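Local structure of purine nucleoside phosphorylase (Anopheles gambiae, 2P4S) at residues L178-A182 and H308-T312; P207-V211 and L272-V276; N230-N236 and I311-H315; R239-R243 and R314-M318. The protein catalyses the phosphate-dependent cleavage of inosine, guanosine and their 2'-deoxy forms into free purine base and pentose 1-phosphate, a step of purine salvage, and works as a homotrimer. One frame throughout, in Å; residues are numbered along the deposited sequence.

Interaction 1 of 4, residues L178-A182 and H308-T312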
loop_
_atom_site.group_PDB
_atom_site.type_symbol
_atom_site.label_atom_id
_atom_site.label_comp_id
_atom_site.label_asym_id
_atom_site.label_seq_id
_atom_site.Cartn_x
_atom_site.Cartn_y
_atom_site.Cartn_z
ATOM N N LEU A 178 -9.910 -4.039 7.582
ATOM C CA LEU A 178 -10.503 -4.979 6.600
ATOM C C LEU A 178 -11.164 -6.229 7.239
ATOM O O LEU A 178 -12.251 -6.639 6.806
ATOM C CB LEU A 178 -9.482 -5.348 5.480
ATOM C CG LEU A 178 -8.953 -4.134 4.689
ATOM C CD1 LEU A 178 -8.010 -4.618 3.588
ATOM C CD2 LEU A 178 -10.127 -3.356 4.086
ATOM N N ALA A 179 -10.543 -6.792 8.293
ATOM C CA ALA A 179 -11.115 -7.966 9.009
ATOM C C ALA A 179 -12.478 -7.664 9.627
ATOM O O ALA A 179 -13.353 -8.513 9.674
ATOM C CB ALA A 179 -10.126 -8.544 10.090
ATOM N N LYS A 180 -12.656 -6.439 10.081
ATOM C CA LYS A 180 -13.946 -5.986 10.568
ATOM C C LYS A 180 -14.975 -5.781 9.427
ATOM O O LYS A 180 -16.153 -6.118 9.604
ATOM C CB LYS A 180 -13.773 -4.715 11.433
ATOM C CG LYS A 180 -15.067 -4.170 12.063
ATOM C CD LYS A 180 -14.662 -3.469 13.362
ATOM C CE LYS A 180 -15.838 -2.868 14.110
ATOM N NZ LYS A 180 -15.372 -2.035 15.307
ATOM N N CYS A 181 -14.556 -5.226 8.280
ATOM C CA CYS A 181 -15.481 -5.109 7.103
ATOM C C CYS A 181 -15.929 -6.486 6.615
ATOM O O CYS A 181 -17.050 -6.661 6.172
ATOM C CB CYS A 181 -14.815 -4.384 5.913
ATOM S SG CYS A 181 -14.343 -2.639 6.263
ATOM N N ALA A 182 -15.033 -7.458 6.728
ATOM C CA ALA A 182 -15.215 -8.804 6.149
ATOM C C ALA A 182 -15.861 -9.746 7.156
ATOM O O ALA A 182 -16.422 -10.753 6.763
ATOM C CB ALA A 182 -13.860 -9.349 5.698
ATOM N N HIS A 308 -11.769 -7.883 -0.000
ATOM C CA HIS A 308 -11.484 -8.490 1.315
ATOM C C HIS A 308 -12.623 -9.354 1.815
ATOM O O HIS A 308 -12.388 -10.324 2.513
ATOM C CB HIS A 308 -11.114 -7.395 2.365
ATOM C CG HIS A 308 -12.000 -6.189 2.317
ATOM N ND1 HIS A 308 -11.810 -5.160 1.418
ATOM C CD2 HIS A 308 -13.119 -5.874 3.018
ATOM C CE1 HIS A 308 -12.777 -4.264 1.567
ATOM N NE2 HIS A 308 -13.599 -4.694 2.510
ATOM N N GLU A 309 -13.856 -9.004 1.476
ATOM C CA GLU A 309 -14.993 -9.911 1.689
ATOM C C GLU A 309 -14.854 -11.248 0.902
ATOM O O GLU A 309 -15.084 -12.351 1.438
ATOM C CB GLU A 309 -16.302 -9.194 1.283
ATOM C CG GLU A 309 -16.642 -7.970 2.137
ATOM C CD GLU A 309 -17.485 -6.934 1.388
ATOM O OE1 GLU A 309 -17.911 -7.200 0.243
ATOM O OE2 GLU A 309 -17.745 -5.842 1.948
ATOM N N ILE A 310 -14.553 -11.128 -0.389
ATOM C CA ILE A 310 -14.244 -12.272 -1.240
ATOM C C ILE A 310 -13.074 -13.110 -0.729
ATOM O O ILE A 310 -13.150 -14.313 -0.728
ATOM C CB ILE A 310 -14.007 -11.812 -2.726
ATOM C CG1 ILE A 310 -15.308 -11.180 -3.292
ATOM C CG2 ILE A 310 -13.541 -12.994 -3.589
ATOM C CD1 ILE A 310 -16.438 -12.218 -3.691
ATOM N N ILE A 311 -11.994 -12.487 -0.277
ATOM C CA ILE A 311 -10.842 -13.232 0.224
ATOM C C ILE A 311 -11.194 -14.025 1.498
ATOM O O ILE A 311 -10.790 -15.193 1.687
ATOM C CB ILE A 311 -9.676 -12.248 0.487
ATOM C CG1 ILE A 311 -9.056 -11.796 -0.834
ATOM C CG2 ILE A 311 -8.596 -12.842 1.372
ATOM C CD1 ILE A 311 -7.895 -10.788 -0.644
ATOM N N THR A 312 -11.951 -13.384 2.378
ATOM C CA THR A 312 -12.485 -14.070 3.569
ATOM C C THR A 312 -13.407 -15.244 3.192
ATOM O O THR A 312 -13.338 -16.295 3.790
ATOM C CB THR A 312 -13.217 -13.052 4.462
ATOM O OG1 THR A 312 -12.303 -11.978 4.786
ATOM C CG2 THR A 312 -13.728 -13.719 5.725
HETATM O O HOH W 1 -18.906 -5.207 4.568
#
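Over one face of the His308 imidazole sits the CD2 methyl of Leu178, 3.7 Å from the ring centroid and only 12° off the ring normal, a CH-pi contact made almost over the middle of the ring. At the edge of the same ring, near its plane, lies the CB of Ala182, while Cys181 approaches obliquely, its CB 3.6 Å from His308 NE2. With CG between its backbone N and carbonyl carbon (chi1 44°), His308 lays its ring against Leu178, Cys181 and Ala182. The flat imidazole suits this buried helix-helix contact by giving the Leu178 methyl a face to rest on.

Ala182 brings the backbones close, its CA 4.6 Å from the CA of Glu309. Its small CB lies 3.2 Å from Thr312 OG1, and that hydroxyl is turned back onto its own helix, donating to His308 O at 2.8 Å. This carbonyl also accepts from Thr312 N, and the threonine's polar end is thereby satisfied in a buried setting. On the other flank a water lies within bonding distance of both Cys181 O and Glu309 OE2, and Glu309 OE2 also forms a salt bridge with Arg169, which binds phosphate.

The two short helix segments cross at -73° with axes 9.0 Å apart, a steep helix-helix packing through a small alanine, and Glu309 is a second-shell residue of the phosphate site.

Interaction 2 of 4, residues P207-V211 and L272-V276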
loop_
_atom_site.group_PDB
_atom_site.type_symbol
_atom_site.label_atom_id
_atom_site.label_comp_id
_atom_site.label_asym_id
_atom_site.label_seq_id
_atom_site.Cartn_x
_atom_site.Cartn_y
_atom_site.Cartn_z
ATOM N N PRO A 207 -13.065 2.410 -21.025
ATOM C CA PRO A 207 -13.930 3.405 -21.725
ATOM C C PRO A 207 -15.050 2.852 -22.643
ATOM O O PRO A 207 -15.832 3.643 -23.166
ATOM C CB PRO A 207 -12.933 4.261 -22.526
ATOM C CG PRO A 207 -11.706 3.424 -22.687
ATOM C CD PRO A 207 -11.658 2.457 -21.478
ATOM N N LYS A 208 -15.146 1.528 -22.804
ATOM C CA LYS A 208 -16.228 0.933 -23.598
ATOM C C LYS A 208 -17.430 0.631 -22.749
ATOM O O LYS A 208 -18.522 0.446 -23.293
ATOM C CB LYS A 208 -15.732 -0.271 -24.414
ATOM C CG LYS A 208 -14.641 0.278 -25.365
ATOM C CD LYS A 208 -14.438 -0.490 -26.647
ATOM C CE LYS A 208 -13.296 -1.526 -26.579
ATOM N NZ LYS A 208 -12.975 -2.006 -27.980
ATOM N N TYR A 209 -17.236 0.640 -21.423
ATOM C CA TYR A 209 -18.359 0.502 -20.477
ATOM C C TYR A 209 -19.283 1.729 -20.530
ATOM O O TYR A 209 -18.880 2.805 -20.949
ATOM C CB TYR A 209 -17.859 0.277 -19.053
ATOM C CG TYR A 209 -17.149 -1.025 -18.815
ATOM C CD1 TYR A 209 -16.797 -1.892 -19.879
ATOM C CD2 TYR A 209 -16.794 -1.403 -17.500
ATOM C CE1 TYR A 209 -16.118 -3.096 -19.630
ATOM C CE2 TYR A 209 -16.157 -2.577 -17.249
ATOM C CZ TYR A 209 -15.808 -3.422 -18.305
ATOM O OH TYR A 209 -15.149 -4.575 -18.005
ATOM N N ARG A 210 -20.534 1.536 -20.115
ATOM C CA ARG A 210 -21.530 2.589 -20.026
ATOM C C ARG A 210 -22.142 2.599 -18.613
ATOM O O ARG A 210 -22.253 1.555 -17.954
ATOM C CB ARG A 210 -22.636 2.385 -21.094
ATOM C CG ARG A 210 -22.113 2.516 -22.535
ATOM C CD ARG A 210 -23.200 2.125 -23.550
ATOM N NE ARG A 210 -22.734 2.142 -24.950
ATOM C CZ ARG A 210 -22.588 3.258 -25.671
ATOM N NH1 ARG A 210 -22.858 4.453 -25.126
ATOM N NH2 ARG A 210 -22.162 3.194 -26.937
ATOM N N VAL A 211 -22.548 3.776 -18.153
ATOM C CA VAL A 211 -23.222 3.902 -16.866
ATOM C C VAL A 211 -24.454 3.013 -16.891
ATOM O O VAL A 211 -25.236 3.050 -17.862
ATOM C CB VAL A 211 -23.655 5.390 -16.596
ATOM C CG1 VAL A 211 -24.642 5.474 -15.413
ATOM C CG2 VAL A 211 -22.407 6.290 -16.374
ATOM N N LEU A 272 -24.159 -6.004 -20.194
ATOM C CA LEU A 272 -23.374 -6.899 -19.380
ATOM C C LEU A 272 -21.901 -6.901 -19.820
ATOM O O LEU A 272 -21.600 -7.126 -20.975
ATOM C CB LEU A 272 -23.922 -8.333 -19.409
ATOM C CG LEU A 272 -23.350 -9.239 -18.310
ATOM C CD1 LEU A 272 -24.056 -8.918 -16.962
ATOM C CD2 LEU A 272 -23.458 -10.705 -18.660
ATOM N N ARG A 273 -20.994 -6.673 -18.865
ATOM C CA ARG A 273 -19.586 -6.711 -19.124
ATOM C C ARG A 273 -18.997 -7.791 -18.228
ATOM O O ARG A 273 -19.689 -8.354 -17.349
ATOM C CB ARG A 273 -18.921 -5.346 -18.779
ATOM C CG ARG A 273 -19.595 -4.122 -19.364
ATOM C CD ARG A 273 -19.324 -4.035 -20.887
ATOM N NE ARG A 273 -20.107 -2.962 -21.489
ATOM C CZ ARG A 273 -20.003 -2.589 -22.768
ATOM N NH1 ARG A 273 -19.124 -3.187 -23.597
ATOM N NH2 ARG A 273 -20.771 -1.607 -23.204
ATOM N N GLU A 274 -17.706 -7.986 -18.382
ATOM C CA GLU A 274 -16.954 -8.905 -17.546
ATOM C C GLU A 274 -15.516 -8.404 -17.461
ATOM O O GLU A 274 -14.883 -8.200 -18.485
ATOM C CB GLU A 274 -16.949 -10.277 -18.151
ATOM C CG GLU A 274 -16.327 -11.288 -17.209
ATOM C CD GLU A 274 -16.267 -12.699 -17.799
ATOM O OE1 GLU A 274 -16.027 -12.853 -19.033
ATOM O OE2 GLU A 274 -16.470 -13.651 -17.004
ATOM N N GLY A 275 -14.983 -8.222 -16.256
ATOM C CA GLY A 275 -13.613 -7.741 -16.181
ATOM C C GLY A 275 -13.098 -7.673 -14.777
ATOM O O GLY A 275 -13.539 -8.425 -13.917
ATOM N N VAL A 276 -12.086 -6.824 -14.587
ATOM C CA VAL A 276 -11.227 -6.849 -13.415
ATOM C C VAL A 276 -11.582 -5.676 -12.510
ATOM O O VAL A 276 -11.644 -4.509 -12.964
ATOM C CB VAL A 276 -9.699 -6.871 -13.840
ATOM C CG1 VAL A 276 -8.736 -6.791 -12.614
ATOM C CG2 VAL A 276 -9.359 -8.122 -14.807
HETATM O O HOH W 2 -14.085 -6.016 -19.924
#
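Tyr209 and Arg273 make the core of this contact: the aliphatic part of the arginine lies over one face of the phenol ring. Arg273 CG is 3.7 Å from the ring centroid and 18° off the normal, a CH-pi contact offset toward the rim, and Arg273 CD comes within 3.5 Å of Tyr209 CD1. The two side chains run past each other in opposite directions. A bend in the arginine at chi2 (-73°) lays its methylenes along the ring and carries the guanidinium back over the loop, its plane 25° from that of the ring. Arginine suits the place because it offers both an apolar stem and a charged end.

Over one face of the guanidinium lies Lys208 O, 3.0 Å from Arg273 NH2 but off its plane, at an angle too poor for a hydrogen bond. The charged end is instead held by Asp213, whose OD2 forms a salt bridge with Arg273 NE and also accepts from Arg210 N. This negative charge would be expected to ease the proximity of Arg210, whose NE is 4.6 Å from Arg273 NH2.

At the phenol end, a water in the plane of the ring lies 2.6 Å from Tyr209 OH and donates to Glu274 O at 2.7 Å. Gly275, with no side chain, lets Tyr209 OH come 4.0 Å from its CA. Farther out, Arg273 and Gly275 pair with strand 214-221. The contact thus packs the loop between strands 195-204 and 214-221 against the first residues of strand 272-279, an inner strand of the mixed beta-sheet of the phosphorylase fold.

Interaction 3 of 4, residues N230-N236 and I311-H315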
loop_
_atom_site.group_PDB
_atom_site.type_symbol
_atom_site.label_atom_id
_atom_site.label_comp_id
_atom_site.label_asym_id
_atom_site.label_seq_id
_atom_site.Cartn_x
_atom_site.Cartn_y
_atom_site.Cartn_z
ATOM N N ASN A 230 -4.571 -6.774 4.634
ATOM C CA ASN A 230 -5.311 -8.005 4.226
ATOM C C ASN A 230 -6.161 -8.394 5.401
ATOM O O ASN A 230 -5.647 -8.368 6.484
ATOM C CB ASN A 230 -4.316 -9.138 3.878
ATOM C CG ASN A 230 -4.986 -10.350 3.234
ATOM O OD1 ASN A 230 -5.658 -11.113 3.916
ATOM N ND2 ASN A 230 -4.775 -10.557 1.923
ATOM N N PRO A 231 -7.439 -8.801 5.188
ATOM C CA PRO A 231 -8.269 -9.284 6.318
ATOM C C PRO A 231 -7.733 -10.562 7.036
ATOM O O PRO A 231 -8.161 -10.865 8.138
ATOM C CB PRO A 231 -9.636 -9.542 5.662
ATOM C CG PRO A 231 -9.312 -9.835 4.246
ATOM C CD PRO A 231 -8.194 -8.892 3.918
ATOM N N LEU A 232 -6.771 -11.260 6.459
ATOM C CA LEU A 232 -6.318 -12.484 7.068
ATOM C C LEU A 232 -5.026 -12.302 7.850
ATOM O O LEU A 232 -4.487 -13.257 8.388
ATOM C CB LEU A 232 -6.140 -13.570 5.992
ATOM C CG LEU A 232 -7.305 -13.791 5.027
ATOM C CD1 LEU A 232 -6.845 -14.806 4.009
ATOM C CD2 LEU A 232 -8.605 -14.231 5.754
ATOM N N GLN A 233 -4.502 -11.082 7.895
ATOM C CA GLN A 233 -3.242 -10.848 8.638
ATOM C C GLN A 233 -3.440 -11.198 10.125
ATOM O O GLN A 233 -4.485 -10.909 10.693
ATOM C CB GLN A 233 -2.762 -9.403 8.484
ATOM C CG GLN A 233 -1.277 -9.203 8.904
ATOM C CD GLN A 233 -0.943 -7.762 9.229
ATOM O OE1 GLN A 233 -1.839 -6.901 9.287
ATOM N NE2 GLN A 233 0.332 -7.478 9.427
ATOM N N GLY A 234 -2.448 -11.847 10.724
ATOM C CA GLY A 234 -2.524 -12.272 12.117
ATOM C C GLY A 234 -2.672 -13.785 12.224
ATOM O O GLY A 234 -2.696 -14.470 11.212
ATOM N N PRO A 235 -2.791 -14.324 13.457
ATOM C CA PRO A 235 -2.919 -15.789 13.638
ATOM C C PRO A 235 -4.016 -16.412 12.752
ATOM O O PRO A 235 -5.076 -15.819 12.566
ATOM C CB PRO A 235 -3.317 -15.913 15.120
ATOM C CG PRO A 235 -2.622 -14.708 15.786
ATOM C CD PRO A 235 -2.785 -13.595 14.755
ATOM N N ASN A 236 -3.769 -17.595 12.219
ATOM C CA ASN A 236 -4.787 -18.278 11.407
ATOM C C ASN A 236 -5.528 -19.337 12.240
ATOM O O ASN A 236 -4.886 -20.160 12.909
ATOM C CB ASN A 236 -4.164 -18.935 10.156
ATOM C CG ASN A 236 -5.202 -19.695 9.327
ATOM O OD1 ASN A 236 -5.295 -20.924 9.372
ATOM N ND2 ASN A 236 -6.015 -18.960 8.614
ATOM N N ILE A 311 -11.994 -12.487 -0.277
ATOM C CA ILE A 311 -10.842 -13.232 0.224
ATOM C C ILE A 311 -11.194 -14.025 1.498
ATOM O O ILE A 311 -10.790 -15.193 1.687
ATOM C CB ILE A 311 -9.676 -12.248 0.487
ATOM C CG1 ILE A 311 -9.056 -11.796 -0.834
ATOM C CG2 ILE A 311 -8.596 -12.842 1.372
ATOM C CD1 ILE A 311 -7.895 -10.788 -0.644
ATOM N N THR A 312 -11.951 -13.384 2.378
ATOM C CA THR A 312 -12.485 -14.070 3.569
ATOM C C THR A 312 -13.407 -15.244 3.192
ATOM O O THR A 312 -13.338 -16.295 3.790
ATOM C CB THR A 312 -13.217 -13.052 4.462
ATOM O OG1 THR A 312 -12.303 -11.978 4.786
ATOM C CG2 THR A 312 -13.728 -13.719 5.725
ATOM N N ALA A 313 -14.274 -15.053 2.205
ATOM C CA ALA A 313 -15.159 -16.108 1.726
ATOM C C ALA A 313 -14.372 -17.309 1.206
ATOM O O ALA A 313 -14.669 -18.443 1.536
ATOM C CB ALA A 313 -16.070 -15.590 0.654
ATOM N N ARG A 314 -13.353 -17.044 0.405
ATOM C CA ARG A 314 -12.532 -18.091 -0.212
ATOM C C ARG A 314 -11.784 -18.826 0.859
ATOM O O ARG A 314 -11.666 -20.025 0.805
ATOM C CB ARG A 314 -11.528 -17.471 -1.223
ATOM C CG ARG A 314 -12.217 -16.961 -2.484
ATOM C CD ARG A 314 -13.182 -18.046 -3.055
ATOM N NE ARG A 314 -12.418 -19.066 -3.756
ATOM C CZ ARG A 314 -12.798 -20.330 -3.945
ATOM N NH1 ARG A 314 -13.964 -20.766 -3.453
ATOM N NH2 ARG A 314 -11.978 -21.162 -4.619
ATOM N N HIS A 315 -11.286 -18.087 1.844
ATOM C CA HIS A 315 -10.601 -18.670 2.998
ATOM C C HIS A 315 -11.418 -19.763 3.696
ATOM O O HIS A 315 -10.871 -20.795 4.000
ATOM C CB HIS A 315 -10.168 -17.587 4.009
ATOM C CG HIS A 315 -9.338 -18.128 5.152
ATOM N ND1 HIS A 315 -9.745 -18.071 6.465
ATOM C CD2 HIS A 315 -8.149 -18.777 5.163
ATOM C CE1 HIS A 315 -8.843 -18.643 7.234
ATOM N NE2 HIS A 315 -7.856 -19.068 6.469
HETATM O O HOH W 3 -11.482 -11.763 7.603
#
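Leu232 carries the apolar part of this contact by dividing its two methyls between neighbouring turns of the helix. CD1 meets Ile311 CG2 at 3.7 Å, the two branched chains crossing at a slant, whereas CD2 lies 4.0 Å from His315 CG, where leucine and histidine run past each other in opposite directions. Ile311 turns that methyl to the loop because CG2 stands anti to its backbone N, and its other branch ends at CD1, 4.0 Å from Asn230 ND2. Leucine suits the place because its two methyls can meet Ile311 and His315 separately.

Pro231 adds a rigid ring beside the leucine, its CB 3.7 Å from Thr312 OG1. A water donates to that hydroxyl and, weakly, to Pro231 O. At the far end, Asn236 and His315 also pass in opposite directions, with amide and imidazole planes 80° apart; His315 has its firmer polar partners in Arg186 and Pro242 O.

The loop is shaped from within. Asn230 OD1 accepts from Leu232 N at 2.8 Å, in the carbonyl plane and on a lone pair, which makes an Asx turn and fixes the amide; a type I beta turn from Asn230 to Gln233 overlaps it. In this turn Pro231 and Leu232 both point toward the helix. The second subunit closes round the same contact: Gln233 NE2 bonds to His172 O of that subunit, and Leu232 packs on its Pro283. An Asx turn combined with a beta turn here moulds a loop of the trimer interface against helix 307-315.

Interaction 4 of 4, residues R239-R243 and R314-M318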
loop_
_atom_site.group_PDB
_atom_site.type_symbol
_atom_site.label_atom_id
_atom_site.label_comp_id
_atom_site.label_asym_id
_atom_site.label_seq_id
_atom_site.Cartn_x
_atom_site.Cartn_y
_atom_site.Cartn_z
ATOM N N ARG A 239 -10.041 -23.797 11.861
ATOM C CA ARG A 239 -11.490 -23.997 11.861
ATOM C C ARG A 239 -12.186 -23.147 10.799
ATOM O O ARG A 239 -13.281 -23.514 10.332
ATOM C CB ARG A 239 -12.071 -23.678 13.242
ATOM C CG ARG A 239 -11.594 -24.618 14.391
ATOM C CD ARG A 239 -12.259 -24.230 15.715
ATOM N NE ARG A 239 -11.702 -22.970 16.219
ATOM C CZ ARG A 239 -11.859 -22.516 17.459
ATOM N NH1 ARG A 239 -12.584 -23.200 18.338
ATOM N NH2 ARG A 239 -11.319 -21.374 17.820
ATOM N N PHE A 240 -11.580 -22.026 10.407
ATOM C CA PHE A 240 -12.053 -21.307 9.202
ATOM C C PHE A 240 -11.409 -21.814 7.923
ATOM O O PHE A 240 -12.106 -22.089 6.961
ATOM C CB PHE A 240 -11.893 -19.783 9.299
ATOM C CG PHE A 240 -12.856 -19.139 10.238
ATOM C CD1 PHE A 240 -14.221 -19.240 10.015
ATOM C CD2 PHE A 240 -12.385 -18.388 11.330
ATOM C CE1 PHE A 240 -15.123 -18.619 10.889
ATOM C CE2 PHE A 240 -13.272 -17.760 12.205
ATOM C CZ PHE A 240 -14.646 -17.873 11.990
ATOM N N GLY A 241 -10.091 -21.951 7.905
ATOM C CA GLY A 241 -9.403 -22.354 6.690
ATOM C C GLY A 241 -7.906 -22.416 6.886
ATOM O O GLY A 241 -7.412 -22.207 8.008
ATOM N N PRO A 242 -7.160 -22.700 5.795
ATOM C CA PRO A 242 -5.692 -22.865 5.844
ATOM C C PRO A 242 -4.913 -21.541 5.987
ATOM O O PRO A 242 -5.444 -20.459 5.696
ATOM C CB PRO A 242 -5.362 -23.542 4.496
ATOM C CG PRO A 242 -6.477 -23.123 3.541
ATOM C CD PRO A 242 -7.708 -22.851 4.417
ATOM N N ARG A 243 -3.659 -21.638 6.416
ATOM C CA ARG A 243 -2.779 -20.487 6.492
ATOM C C ARG A 243 -2.660 -19.810 5.114
ATOM O O ARG A 243 -2.749 -18.564 5.022
ATOM C CB ARG A 243 -1.361 -20.866 6.966
ATOM C CG ARG A 243 -0.570 -19.685 7.556
ATOM C CD ARG A 243 -1.315 -18.400 7.337
ATOM N NE ARG A 243 -1.048 -17.530 8.425
ATOM C CZ ARG A 243 -1.758 -16.478 8.776
ATOM N NH1 ARG A 243 -2.849 -16.093 8.131
ATOM N NH2 ARG A 243 -1.334 -15.817 9.826
ATOM N N ARG A 314 -13.353 -17.044 0.405
ATOM C CA ARG A 314 -12.532 -18.091 -0.212
ATOM C C ARG A 314 -11.784 -18.826 0.859
ATOM O O ARG A 314 -11.666 -20.025 0.805
ATOM C CB ARG A 314 -11.528 -17.471 -1.223
ATOM C CG ARG A 314 -12.217 -16.961 -2.484
ATOM C CD ARG A 314 -13.182 -18.046 -3.055
ATOM N NE ARG A 314 -12.418 -19.066 -3.756
ATOM C CZ ARG A 314 -12.798 -20.330 -3.945
ATOM N NH1 ARG A 314 -13.964 -20.766 -3.453
ATOM N NH2 ARG A 314 -11.978 -21.162 -4.619
ATOM N N HIS A 315 -11.286 -18.087 1.844
ATOM C CA HIS A 315 -10.601 -18.670 2.998
ATOM C C HIS A 315 -11.418 -19.763 3.696
ATOM O O HIS A 315 -10.871 -20.795 4.000
ATOM C CB HIS A 315 -10.168 -17.587 4.009
ATOM C CG HIS A 315 -9.338 -18.128 5.152
ATOM N ND1 HIS A 315 -9.745 -18.071 6.465
ATOM C CD2 HIS A 315 -8.149 -18.777 5.163
ATOM C CE1 HIS A 315 -8.843 -18.643 7.234
ATOM N NE2 HIS A 315 -7.856 -19.068 6.469
ATOM N N CYS A 316 -12.681 -19.471 3.966
ATOM C CA CYS A 316 -13.727 -20.362 4.495
ATOM C C CYS A 316 -14.169 -21.500 3.580
ATOM O O CYS A 316 -15.017 -22.267 3.999
ATOM C CB CYS A 316 -15.064 -19.583 4.572
ATOM S SG CYS A 316 -15.145 -18.393 5.693
ATOM N N GLY A 317 -13.739 -21.503 2.318
ATOM C CA GLY A 317 -14.150 -22.508 1.324
ATOM C C GLY A 317 -15.464 -22.177 0.640
ATOM O O GLY A 317 -16.081 -23.059 0.047
ATOM N N MET A 318 -15.943 -20.935 0.738
ATOM C CA MET A 318 -17.220 -20.534 0.065
ATOM C C MET A 318 -17.060 -20.323 -1.450
ATOM O O MET A 318 -15.971 -19.932 -1.909
ATOM C CB MET A 318 -17.812 -19.274 0.689
ATOM C CG MET A 318 -18.235 -19.481 2.138
ATOM S SD MET A 318 -18.646 -17.918 2.967
ATOM C CE MET A 318 -20.298 -17.413 2.478
#
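Packing is tightest where His315 lies against the backbone of Gly241 and Pro242. Gly241 CA sits over one face of the imidazole, 3.9 Å from its centroid, in a CH-pi contact offset toward the rim. At the ring edge His315 NE2 donates to Pro242 O at 2.9 Å; the acceptor lies in the ring plane, but the bond is bent, with an angle of 130° at the hydrogen. The imidazole extends to the loop because its CG is anti to the backbone N (chi1 -174°), and since ND1 bonds to Arg186, both ring nitrogens are engaged. Gly241 also lays its CA 3.4 Å from His315 O, a CA-H...O contact whose close approach is possible because glycine has no side chain. A second such contact, nearly straight at 171°, joins Cys316 CA to Phe240 O.

The outer margin is looser: the ring of exposed Pro242 touches through CD, 3.8 Å from His315 O. The Phe240 ring, though buried, turns away from the contact to Arg186, in a cation-pi pair, and to Tyr92. Exposed Gly317 supplies the positive phi needed to leave the helix, and Arg314 NH1 donates to Met318 O at 2.7 Å, bracing the chain as it departs. The loop 239-243 thus packs on His315 and Cys316, just before the Schellman motif at Gly317 that closes helix 307-315.

How the interactions relate
Helix 307-315 unites interactions 1, 3 and 4, whose partners fall successively along it. Interactions 1 and 3 share Ile311 and Thr312, have centres 7 Å apart and touch directly, with Pro231 CG 3.6 Å from His308 O. Interactions 3 and 4 share Arg314 and His315, their centres 8 Å apart; one loop supplies both, and Arg243 bonds back to Leu232 O. Interaction 2 stands apart, its centre 25 Å from that of interaction 1, across the chain's centre. All four contacts have a side chain about 10 to 11 Å from a bound inhibitor; Glu309 of interaction 1 is also about 3 Å, side chain to side chain, from phosphate-binding Arg169.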